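Putative Lipoprotein (Clostridium perfringens, PDB 5J7R) is of unknown function, but carries a domain of the sporulation and spore germination family and probably works as a surface-attached lipoprotein, possibly in a sporulation-related process. Local coordinates at residues Y58-Q61 against A62-Q65; T122-P125 against S126-K129; I132-N136 against Q137-S141; K150-K154 against E155-N159. All blocks are in the same frame, centred on the assembly; numbering follows the deposited sequence.

Interaction 1: residues Y58-Q61 against A62-Q65; sequences YLIQ and ALIQ
I60 reaches forward along the α-helix 51-65 with two separate methyl groups, one for L63 and one for I64, in the i to i+3 and i to i+4 spacings of a helical surface. CD1 of I60 stands 4.2 Å from CD1 of L63, while CG2 of I60 lies 4.2 Å from CD1 of I64. Both pairs meet at an oblique angle, through their methyl ends instead of lying along each other, in ordinary van der Waals contact. Two torsions of I60 make this division: chi1 (-62°) sets CG2 anti to the backbone N, on the I64 side, and the bend at chi2 (-59°) turns CD1 to L63. Together the three side chains form part of the buried helix face, where I60 packs on I117 and I121 of helix 107-121 and on L83 and F86 of strand 83-89. On another flank, L59 and A62 lie against L29 of a second subunit.

Under the side chains run four consecutive backbone hydrogen bonds, from A62 N to Y58 O (2.8 Å) through to Q65 N to Q61 O (3.1 Å). CG of L63, CG1 of I64 and CG of Q65 each sit beside their own backbone N, which brings them over the carbonyl oxygen one turn back. Thus CG of L63 is 3.5 Å from L59 O, and CG1 of I64 is 3.3 Å from I60 O. Q65 runs straight out beyond this point, its CG lying 3.3 Å from Q61 O.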
loop_
_atom_site.group_PDB
_atom_site.type_symbol
_atom_site.label_atom_id
_atom_site.label_comp_id
_atom_site.label_asym_id
_atom_site.label_seq_id
_atom_site.Cartn_x
_atom_site.Cartn_y
_atom_site.Cartn_z
ATOM N N TYR A 58 7.900 -5.820 2.530
ATOM C CA TYR A 58 8.353 -4.945 3.592
ATOM C C TYR A 58 8.371 -5.701 4.936
ATOM O O TYR A 58 9.343 -5.611 5.686
ATOM C CB TYR A 58 7.438 -3.723 3.689
ATOM C CG TYR A 58 7.884 -2.702 4.685
ATOM C CD1 TYR A 58 8.790 -1.708 4.328
ATOM C CD2 TYR A 58 7.411 -2.727 5.988
ATOM C CE1 TYR A 58 9.208 -0.755 5.234
ATOM C CE2 TYR A 58 7.835 -1.779 6.915
ATOM C CZ TYR A 58 8.726 -0.800 6.532
ATOM O OH TYR A 58 9.144 0.141 7.425
ATOM N N LEU A 59 7.294 -6.440 5.215
ATOM C CA LEU A 59 7.181 -7.251 6.435
ATOM C C LEU A 59 8.304 -8.273 6.554
ATOM O O LEU A 59 8.911 -8.385 7.622
ATOM C CB LEU A 59 5.819 -7.960 6.517
ATOM C CG LEU A 59 4.590 -7.059 6.682
ATOM C CD1 LEU A 59 3.305 -7.872 6.598
ATOM C CD2 LEU A 59 4.663 -6.307 7.995
ATOM N N ILE A 60 8.584 -9.025 5.486
ATOM C CA ILE A 60 9.670 -10.007 5.539
ATOM C C ILE A 60 10.994 -9.302 5.774
ATOM O O ILE A 60 11.870 -9.832 6.467
ATOM C CB ILE A 60 9.770 -10.876 4.254
ATOM C CG1 ILE A 60 8.494 -11.691 4.049
ATOM C CG2 ILE A 60 10.963 -11.838 4.315
ATOM C CD1 ILE A 60 8.155 -12.640 5.181
ATOM N N GLN A 61 11.137 -8.106 5.204
ATOM C CA GLN A 61 12.399 -7.365 5.345
ATOM C C GLN A 61 12.516 -6.969 6.783
ATOM O O GLN A 61 13.598 -6.959 7.337
ATOM C CB GLN A 61 12.415 -6.043 4.539
ATOM C CG GLN A 61 13.775 -5.730 3.916
ATOM C CD GLN A 61 14.181 -6.627 2.758
ATOM O OE1 GLN A 61 15.221 -7.275 2.833
ATOM N NE2 GLN A 61 13.378 -6.685 1.700
ATOM N N ALA A 62 11.381 -6.590 7.366
ATOM C CA ALA A 62 11.341 -6.170 8.760
ATOM C C ALA A 62 11.690 -7.319 9.715
ATOM O O ALA A 62 12.349 -7.096 10.722
ATOM C CB ALA A 62 9.990 -5.567 9.106
ATOM N N LEU A 63 11.257 -8.530 9.389
ATOM C CA LEU A 63 11.578 -9.712 10.208
ATOM C C LEU A 63 13.077 -10.002 10.162
ATOM O O LEU A 63 13.669 -10.335 11.173
ATOM C CB LEU A 63 10.790 -10.957 9.747
ATOM C CG LEU A 63 9.284 -10.952 9.932
ATOM C CD1 LEU A 63 8.666 -12.193 9.317
ATOM C CD2 LEU A 63 8.908 -10.859 11.404
ATOM N N ILE A 64 13.672 -9.878 8.981
ATOM C CA ILE A 64 15.109 -10.111 8.797
ATOM C C ILE A 64 15.930 -9.089 9.581
ATOM O O ILE A 64 16.967 -9.431 10.125
ATOM C CB ILE A 64 15.501 -10.071 7.308
ATOM C CG1 ILE A 64 14.873 -11.265 6.576
ATOM C CG2 ILE A 64 17.018 -10.139 7.146
ATOM C CD1 ILE A 64 14.997 -11.209 5.065
ATOM N N GLN A 65 15.477 -7.842 9.626
ATOM C CA GLN A 65 16.187 -6.805 10.389
ATOM C C GLN A 65 16.238 -7.154 11.875
ATOM O O GLN A 65 17.138 -6.704 12.579
ATOM C CB GLN A 65 15.562 -5.424 10.183
ATOM C CG GLN A 65 15.756 -4.878 8.774
ATOM C CD GLN A 65 14.997 -3.580 8.528
ATOM O OE1 GLN A 65 14.591 -2.908 9.470
ATOM N NE2 GLN A 65 14.817 -3.216 7.253
#

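Interaction 2: residues T122-P125 against S126-K129; sequences TQIP and SINK
The I124 carbonyl is the flat group across which this type I β-turn, I124 to I127, is closed: I127 N sits above the carbonyl plane, 36° out of it, and donates a fairly straight hydrogen bond to I124 O (2.9 Å). CB of I127 also packs near the same oxygen, at 3.6 Å. P125 and S126 occupy the two corners of the turn, and the proline ring restrains the first of them at a phi of -48°, a value that suits the position.

The two isoleucines at the ends of the turn lie side by side and point the same way. The CD1 methyl of I127 comes alongside I124, 3.9 Å from its CB. Both extend from the turn with CG1 beside the backbone N, and I124 carries on to L59 of helix 51-65. S126 turns its hydroxyl in between its own backbone N and carbonyl carbon (chi1 54°), which brings OG to 3.5 Å from CG2 of I124; its polar partner is D52 OD2 at the start of that same helix.

T122 approaches the far limb of the loop. Its hydroxyl is bonded to I118 O, in the last turn of helix 107-121, while its CG2 methyl faces I127 O at 3.9 Å. A water bridges the limbs and can donate to a carbonyl on each, though other acceptors compete for its protons: it stands 2.8 Å from T122 O and 2.8 Å from I127 O.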
loop_
_atom_site.group_PDB
_atom_site.type_symbol
_atom_site.label_atom_id
_atom_site.label_comp_id
_atom_site.label_asym_id
_atom_site.label_seq_id
_atom_site.Cartn_x
_atom_site.Cartn_y
_atom_site.Cartn_z
ATOM N N THR A 122 0.463 -13.905 7.198
ATOM C CA THR A 122 -0.985 -14.154 7.098
ATOM C C THR A 122 -1.844 -12.980 7.562
ATOM O O THR A 122 -3.071 -13.058 7.533
ATOM C CB THR A 122 -1.408 -15.457 7.790
ATOM O OG1 THR A 122 -1.000 -15.430 9.164
ATOM C CG2 THR A 122 -0.784 -16.646 7.087
ATOM N N GLN A 123 -1.210 -11.900 8.016
ATOM C CA GLN A 123 -1.943 -10.688 8.377
ATOM C C GLN A 123 -2.517 -10.109 7.085
ATOM O O GLN A 123 -3.508 -9.398 7.112
ATOM C CB GLN A 123 -1.044 -9.648 9.058
ATOM C CG GLN A 123 -0.831 -9.851 10.545
ATOM C CD GLN A 123 0.169 -8.873 11.178
ATOM O OE1 GLN A 123 -0.111 -8.276 12.224
ATOM N NE2 GLN A 123 1.326 -8.704 10.561
ATOM N N ILE A 124 -1.850 -10.379 5.965
ATOM C CA ILE A 124 -2.312 -9.918 4.657
ATOM C C ILE A 124 -3.419 -10.923 4.314
ATOM O O ILE A 124 -3.111 -12.083 4.052
ATOM C CB ILE A 124 -1.166 -9.920 3.631
ATOM C CG1 ILE A 124 -0.068 -8.943 4.075
ATOM C CG2 ILE A 124 -1.691 -9.513 2.261
ATOM C CD1 ILE A 124 1.183 -8.954 3.220
ATOM N N PRO A 125 -4.701 -10.486 4.324
ATOM C CA PRO A 125 -5.855 -11.393 4.093
ATOM C C PRO A 125 -5.770 -12.328 2.898
ATOM O O PRO A 125 -6.206 -13.477 2.987
ATOM C CB PRO A 125 -7.040 -10.431 3.916
ATOM C CG PRO A 125 -6.614 -9.169 4.566
ATOM C CD PRO A 125 -5.139 -9.074 4.336
ATOM N N SER A 126 -5.212 -11.842 1.797
ATOM C CA SER A 126 -5.078 -12.652 0.583
ATOM C C SER A 126 -4.130 -13.857 0.746
ATOM O O SER A 126 -4.141 -14.753 -0.075
ATOM C CB SER A 126 -4.647 -11.761 -0.599
ATOM O OG SER A 126 -3.472 -11.027 -0.297
ATOM N N ILE A 127 -3.346 -13.891 1.822
ATOM C CA ILE A 127 -2.391 -14.977 2.037
ATOM C C ILE A 127 -2.844 -15.934 3.133
ATOM O O ILE A 127 -3.174 -15.511 4.241
ATOM C CB ILE A 127 -0.996 -14.417 2.390
ATOM C CG1 ILE A 127 -0.535 -13.435 1.293
ATOM C CG2 ILE A 127 0.003 -15.562 2.556
ATOM C CD1 ILE A 127 0.755 -12.692 1.583
ATOM N N ASN A 128 -2.844 -17.225 2.798
ATOM C CA ASN A 128 -3.209 -18.297 3.726
ATOM C C ASN A 128 -2.069 -19.305 3.914
ATOM O O ASN A 128 -2.067 -20.051 4.890
ATOM C CB ASN A 128 -4.468 -19.022 3.246
ATOM C CG ASN A 128 -5.701 -18.131 3.266
ATOM O OD1 ASN A 128 -5.812 -17.202 4.076
ATOM N ND2 ASN A 128 -6.651 -18.427 2.387
ATOM N N LYS A 129 -1.110 -19.325 2.986
ATOM C CA LYS A 129 0.031 -20.235 3.060
ATOM C C LYS A 129 1.303 -19.555 2.575
ATOM O O LYS A 129 1.252 -18.516 1.905
ATOM C CB LYS A 129 -0.217 -21.466 2.192
ATOM C CG LYS A 129 -1.450 -22.257 2.571
ATOM C CD LYS A 129 -1.593 -23.511 1.729
ATOM C CE LYS A 129 -2.811 -24.296 2.190
ATOM N NZ LYS A 129 -3.101 -25.514 1.383
HETATM O O HOH W 1 -5.032 -14.164 5.864
#

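Interaction 3: residues I132-N136 against Q137-S141; sequences ILVDN and QMVDS
V134 and Q137 are joined by a reciprocal pair of backbone hydrogen bonds, which tie the end of strand 129-134 to the returning chain. V134 N lies 2.9 Å from Q137 O, in the plane of that carbonyl. The return bond, from Q137 N to V134 O, is equally long but less well aligned, for the donor stands above the carbonyl plane, 57° out of it. Two residues beyond this pair a water takes the place of a direct bond: it accepts from V139 N at 2.9 Å and can donate to I132 O at 2.6 Å, bridging the chains where they diverge.

Apolar packing is carried by V134 and V139, whose side chains cross at about a right angle. CG2 of V134 meets CG2 of V139 at 3.6 Å, and CG1 of V139 presses on CB of V134 at the same separation. V134 has CG1 anti to its backbone N (chi1 178°), which leaves CG2 as the methyl turned to V139. V134 also packs on I102 and V139 on I148, both in loops.

Side chains also lie against backbone carbonyls. CB of L133 is 3.4 Å from Q137 O, with CD2 following it at the same oxygen. CG of Q137 passes 3.5 Å from D135 O.

D135 and N136 make the bend with positive phi values, and N136 N is taken up by N96 OD1 of the adjacent strand 92-97. This is a tight type I' turn with a two-residue loop, D135-N136, as in two-residue β-hairpins, here closed by the single bridge between V134 and Q137.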
loop_
_atom_site.group_PDB
_atom_site.type_symbol
_atom_site.label_atom_id
_atom_site.label_comp_id
_atom_site.label_asym_id
_atom_site.label_seq_id
_atom_site.Cartn_x
_atom_site.Cartn_y
_atom_site.Cartn_z
ATOM N N ILE A 132 8.475 -21.190 1.148
ATOM C CA ILE A 132 9.825 -20.662 1.291
ATOM C C ILE A 132 10.748 -21.336 0.292
ATOM O O ILE A 132 10.733 -22.548 0.157
ATOM C CB ILE A 132 10.364 -20.845 2.721
ATOM C CG1 ILE A 132 9.446 -20.105 3.704
ATOM C CG2 ILE A 132 11.802 -20.331 2.803
ATOM C CD1 ILE A 132 9.796 -20.255 5.166
ATOM N N LEU A 133 11.535 -20.524 -0.402
ATOM C CA LEU A 133 12.498 -20.987 -1.389
ATOM C C LEU A 133 13.822 -20.371 -1.023
ATOM O O LEU A 133 13.875 -19.333 -0.368
ATOM C CB LEU A 133 12.146 -20.512 -2.807
ATOM C CG LEU A 133 10.805 -20.821 -3.444
ATOM C CD1 LEU A 133 10.775 -20.273 -4.864
ATOM C CD2 LEU A 133 10.508 -22.297 -3.446
ATOM N N VAL A 134 14.891 -21.006 -1.471
ATOM C CA VAL A 134 16.234 -20.535 -1.223
ATOM C C VAL A 134 16.926 -20.484 -2.573
ATOM O O VAL A 134 16.934 -21.477 -3.299
ATOM C CB VAL A 134 16.980 -21.457 -0.245
ATOM C CG1 VAL A 134 18.408 -20.976 -0.032
ATOM C CG2 VAL A 134 16.228 -21.522 1.080
ATOM N N ASP A 135 17.472 -19.319 -2.917
ATOM C CA ASP A 135 18.168 -19.104 -4.199
ATOM C C ASP A 135 17.299 -19.514 -5.387
ATOM O O ASP A 135 17.749 -20.229 -6.286
ATOM C CB ASP A 135 19.499 -19.855 -4.229
ATOM C CG ASP A 135 20.350 -19.510 -5.455
ATOM O OD1 ASP A 135 20.033 -18.563 -6.200
ATOM O OD2 ASP A 135 21.359 -20.196 -5.675
ATOM N N ASN A 136 16.047 -19.066 -5.356
ATOM C CA ASN A 136 15.041 -19.326 -6.393
ATOM C C ASN A 136 14.683 -20.814 -6.546
ATOM O O ASN A 136 13.976 -21.179 -7.480
ATOM C CB ASN A 136 15.497 -18.773 -7.753
ATOM C CG ASN A 136 14.333 -18.491 -8.683
ATOM O OD1 ASN A 136 13.173 -18.624 -8.300
ATOM N ND2 ASN A 136 14.640 -18.082 -9.907
ATOM N N GLN A 137 15.157 -21.662 -5.634
ATOM C CA GLN A 137 14.892 -23.119 -5.714
ATOM C C GLN A 137 14.237 -23.691 -4.477
ATOM O O GLN A 137 14.238 -23.076 -3.410
ATOM C CB GLN A 137 16.198 -23.886 -5.975
ATOM C CG GLN A 137 16.950 -23.465 -7.234
ATOM C CD GLN A 137 18.342 -24.091 -7.360
ATOM O OE1 GLN A 137 18.753 -24.923 -6.552
ATOM N NE2 GLN A 137 19.070 -23.685 -8.390
HETATM N N MSE A 138 13.692 -24.889 -4.632
HETATM C CA MSE A 138 13.034 -25.600 -3.544
HETATM C C MSE A 138 14.041 -26.128 -2.573
HETATM O O MSE A 138 15.149 -26.464 -2.965
HETATM C CB MSE A 138 12.341 -26.826 -4.168
HETATM C CG MSE A 138 11.490 -27.619 -3.168
HETATM SE SE MSE A 138 12.499 -29.280 -2.891
HETATM C CE MSE A 138 11.305 -30.372 -3.985
ATOM N N VAL A 139 13.655 -26.195 -1.295
ATOM C CA VAL A 139 14.515 -26.731 -0.226
ATOM C C VAL A 139 13.733 -27.609 0.750
ATOM O O VAL A 139 12.543 -27.382 1.000
ATOM C CB VAL A 139 15.255 -25.630 0.557
ATOM C CG1 VAL A 139 16.345 -25.022 -0.307
ATOM C CG2 VAL A 139 14.287 -24.569 1.068
ATOM N N ASP A 140 14.416 -28.620 1.287
ATOM C CA ASP A 140 13.806 -29.547 2.230
ATOM C C ASP A 140 13.614 -28.914 3.609
ATOM O O ASP A 140 12.583 -29.136 4.232
ATOM C CB ASP A 140 14.617 -30.855 2.334
ATOM C CG ASP A 140 14.765 -31.574 0.993
ATOM O OD1 ASP A 140 14.236 -31.088 -0.034
ATOM O OD2 ASP A 140 15.426 -32.639 0.966
ATOM N N SER A 141 14.576 -28.110 4.071
ATOM C CA SER A 141 14.482 -27.497 5.407
ATOM C C SER A 141 15.461 -26.341 5.640
ATOM O O SER A 141 16.529 -26.294 5.030
ATOM C CB SER A 141 14.762 -28.579 6.468
ATOM O OG SER A 141 14.601 -28.080 7.787
HETATM O O HOH W 2 11.023 -25.026 -0.694
#

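Interaction 4: residues K150-K154 against E155-N159; sequences KPFGK and EDIPN
E155 and D156 are the corner residues of a type I β-turn from K154 to I157, and D156 reaches back to G153, the residue just before the turn. Its OD2 accepts a hydrogen bond from G153 N (3.0 Å, 159° at the hydrogen), met on the anti side of the carboxylate and 31° out of its plane. CG of D156 sits beside its own backbone N (chi1 -55°), a setting that returns the carboxylate to the incoming chain. CB of D156 also packs on CB of F152 at 3.9 Å, and its backbone N makes a weak bond to G153 O. Next, I157 N closes the turn on K154 O at 3.2 Å, from above the carbonyl plane. CG1 of I157 lies 3.7 Å from G153 O and comes obliquely to the F152 ring, 4.4 Å from CD2. P158 then sets its CD near K154 O, at 4.0 Å.

F152 and I157 both cover I118 of helix 107-121, and K154 NZ bonds weakly to E115 O on that helix. The backbone of F152 is hydrogen-bonded to I130 in strand 129-134, while K154 packs on I42 of a second subunit.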
loop_
_atom_site.group_PDB
_atom_site.type_symbol
_atom_site.label_atom_id
_atom_site.label_comp_id
_atom_site.label_asym_id
_atom_site.label_seq_id
_atom_site.Cartn_x
_atom_site.Cartn_y
_atom_site.Cartn_z
ATOM N N LYS A 150 7.015 -28.106 0.283
ATOM C CA LYS A 150 5.811 -27.634 -0.397
ATOM C C LYS A 150 5.210 -26.445 0.380
ATOM O O LYS A 150 5.731 -26.058 1.438
ATOM C CB LYS A 150 4.820 -28.814 -0.545
ATOM C CG LYS A 150 5.488 -30.075 -1.076
ATOM C CD LYS A 150 4.525 -31.242 -1.195
ATOM C CE LYS A 150 5.231 -32.551 -1.501
ATOM N NZ LYS A 150 4.359 -33.760 -1.433
ATOM N N PRO A 151 4.160 -25.803 -0.171
ATOM C CA PRO A 151 3.540 -24.687 0.561
ATOM C C PRO A 151 2.885 -25.175 1.851
ATOM O O PRO A 151 2.449 -26.328 1.911
ATOM C CB PRO A 151 2.481 -24.169 -0.417
ATOM C CG PRO A 151 2.966 -24.587 -1.762
ATOM C CD PRO A 151 3.644 -25.903 -1.548
ATOM N N PHE A 152 2.813 -24.312 2.866
ATOM C CA PHE A 152 2.219 -24.692 4.154
ATOM C C PHE A 152 1.646 -23.506 4.918
ATOM O O PHE A 152 2.070 -22.365 4.726
ATOM C CB PHE A 152 3.256 -25.420 5.030
ATOM C CG PHE A 152 4.457 -24.585 5.385
ATOM C CD1 PHE A 152 5.537 -24.502 4.524
ATOM C CD2 PHE A 152 4.511 -23.891 6.585
ATOM C CE1 PHE A 152 6.639 -23.720 4.832
ATOM C CE2 PHE A 152 5.615 -23.113 6.906
ATOM C CZ PHE A 152 6.681 -23.030 6.027
ATOM N N GLY A 153 0.669 -23.803 5.773
ATOM C CA GLY A 153 0.008 -22.813 6.621
ATOM C C GLY A 153 0.286 -23.168 8.071
ATOM O O GLY A 153 1.089 -24.062 8.345
ATOM N N LYS A 154 -0.368 -22.463 8.995
ATOM C CA LYS A 154 -0.196 -22.694 10.441
ATOM C C LYS A 154 -0.528 -24.145 10.817
ATOM O O LYS A 154 0.268 -24.820 11.479
ATOM C CB LYS A 154 -1.102 -21.742 11.248
ATOM C CG LYS A 154 -0.915 -21.824 12.784
ATOM C CD LYS A 154 0.377 -21.220 13.298
ATOM C CE LYS A 154 0.413 -19.703 13.160
ATOM N NZ LYS A 154 1.692 -19.124 13.653
ATOM N N GLU A 155 -1.701 -24.606 10.378
ATOM C CA GLU A 155 -2.193 -25.971 10.651
ATOM C C GLU A 155 -1.232 -27.085 10.230
ATOM O O GLU A 155 -1.120 -28.103 10.904
ATOM C CB GLU A 155 -3.523 -26.210 9.923
ATOM C CG GLU A 155 -4.651 -25.266 10.306
ATOM C CD GLU A 155 -5.029 -25.369 11.769
ATOM O OE1 GLU A 155 -5.842 -24.543 12.234
ATOM O OE2 GLU A 155 -4.514 -26.276 12.456
ATOM N N ASP A 156 -0.551 -26.881 9.108
ATOM C CA ASP A 156 0.380 -27.870 8.565
ATOM C C ASP A 156 1.721 -28.023 9.294
ATOM O O ASP A 156 2.412 -29.001 9.052
ATOM C CB ASP A 156 0.680 -27.506 7.102
ATOM C CG ASP A 156 -0.581 -27.384 6.242
ATOM O OD1 ASP A 156 -1.538 -28.161 6.447
ATOM O OD2 ASP A 156 -0.595 -26.509 5.341
ATOM N N ILE A 157 2.086 -27.092 10.178
ATOM C CA ILE A 157 3.404 -27.146 10.860
ATOM C C ILE A 157 3.714 -28.438 11.636
ATOM O O ILE A 157 4.768 -29.040 11.405
ATOM C CB ILE A 157 3.676 -25.888 11.730
ATOM C CG1 ILE A 157 3.707 -24.633 10.847
ATOM C CG2 ILE A 157 5.010 -26.021 12.466
ATOM C CD1 ILE A 157 3.862 -23.335 11.610
ATOM N N PRO A 158 2.828 -28.859 12.567
ATOM C CA PRO A 158 3.106 -30.114 13.304
ATOM C C PRO A 158 3.301 -31.350 12.400
ATOM O O PRO A 158 4.124 -32.212 12.709
ATOM C CB PRO A 158 1.862 -30.285 14.187
ATOM C CG PRO A 158 1.335 -28.905 14.370
ATOM C CD PRO A 158 1.620 -28.184 13.081
ATOM N N ASN A 159 2.566 -31.405 11.289
ATOM C CA ASN A 159 2.648 -32.518 10.332
ATOM C C ASN A 159 3.935 -32.542 9.503
ATOM O O ASN A 159 4.251 -33.556 8.889
ATOM C CB ASN A 159 1.466 -32.464 9.357
ATOM C CG ASN A 159 0.118 -32.545 10.053
ATOM O OD1 ASN A 159 0.036 -32.749 11.265
ATOM N ND2 ASN A 159 -0.952 -32.384 9.280
#

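In the fold
All four contacts gather round helix 107-121: I60 of interaction 1 and I132 of interaction 3 share I117, and F152 and I157 of interaction 4 lie on I118, whose carbonyl takes the T122 hydroxyl of interaction 2. Interactions 1 and 2 touch through L59 CD1 and I124 CD1, 4.1 Å apart. F152 links the later pieces: its O is 3.5 Å from CB of K129 in interaction 2, and its CZ is 4.3 Å from CD1 of I132 in interaction 3. Interactions 1 and 4 do not touch, their centres being 21 Å apart. A bound magnesium ion lies about 7 Å from the S126 side chain of interaction 2.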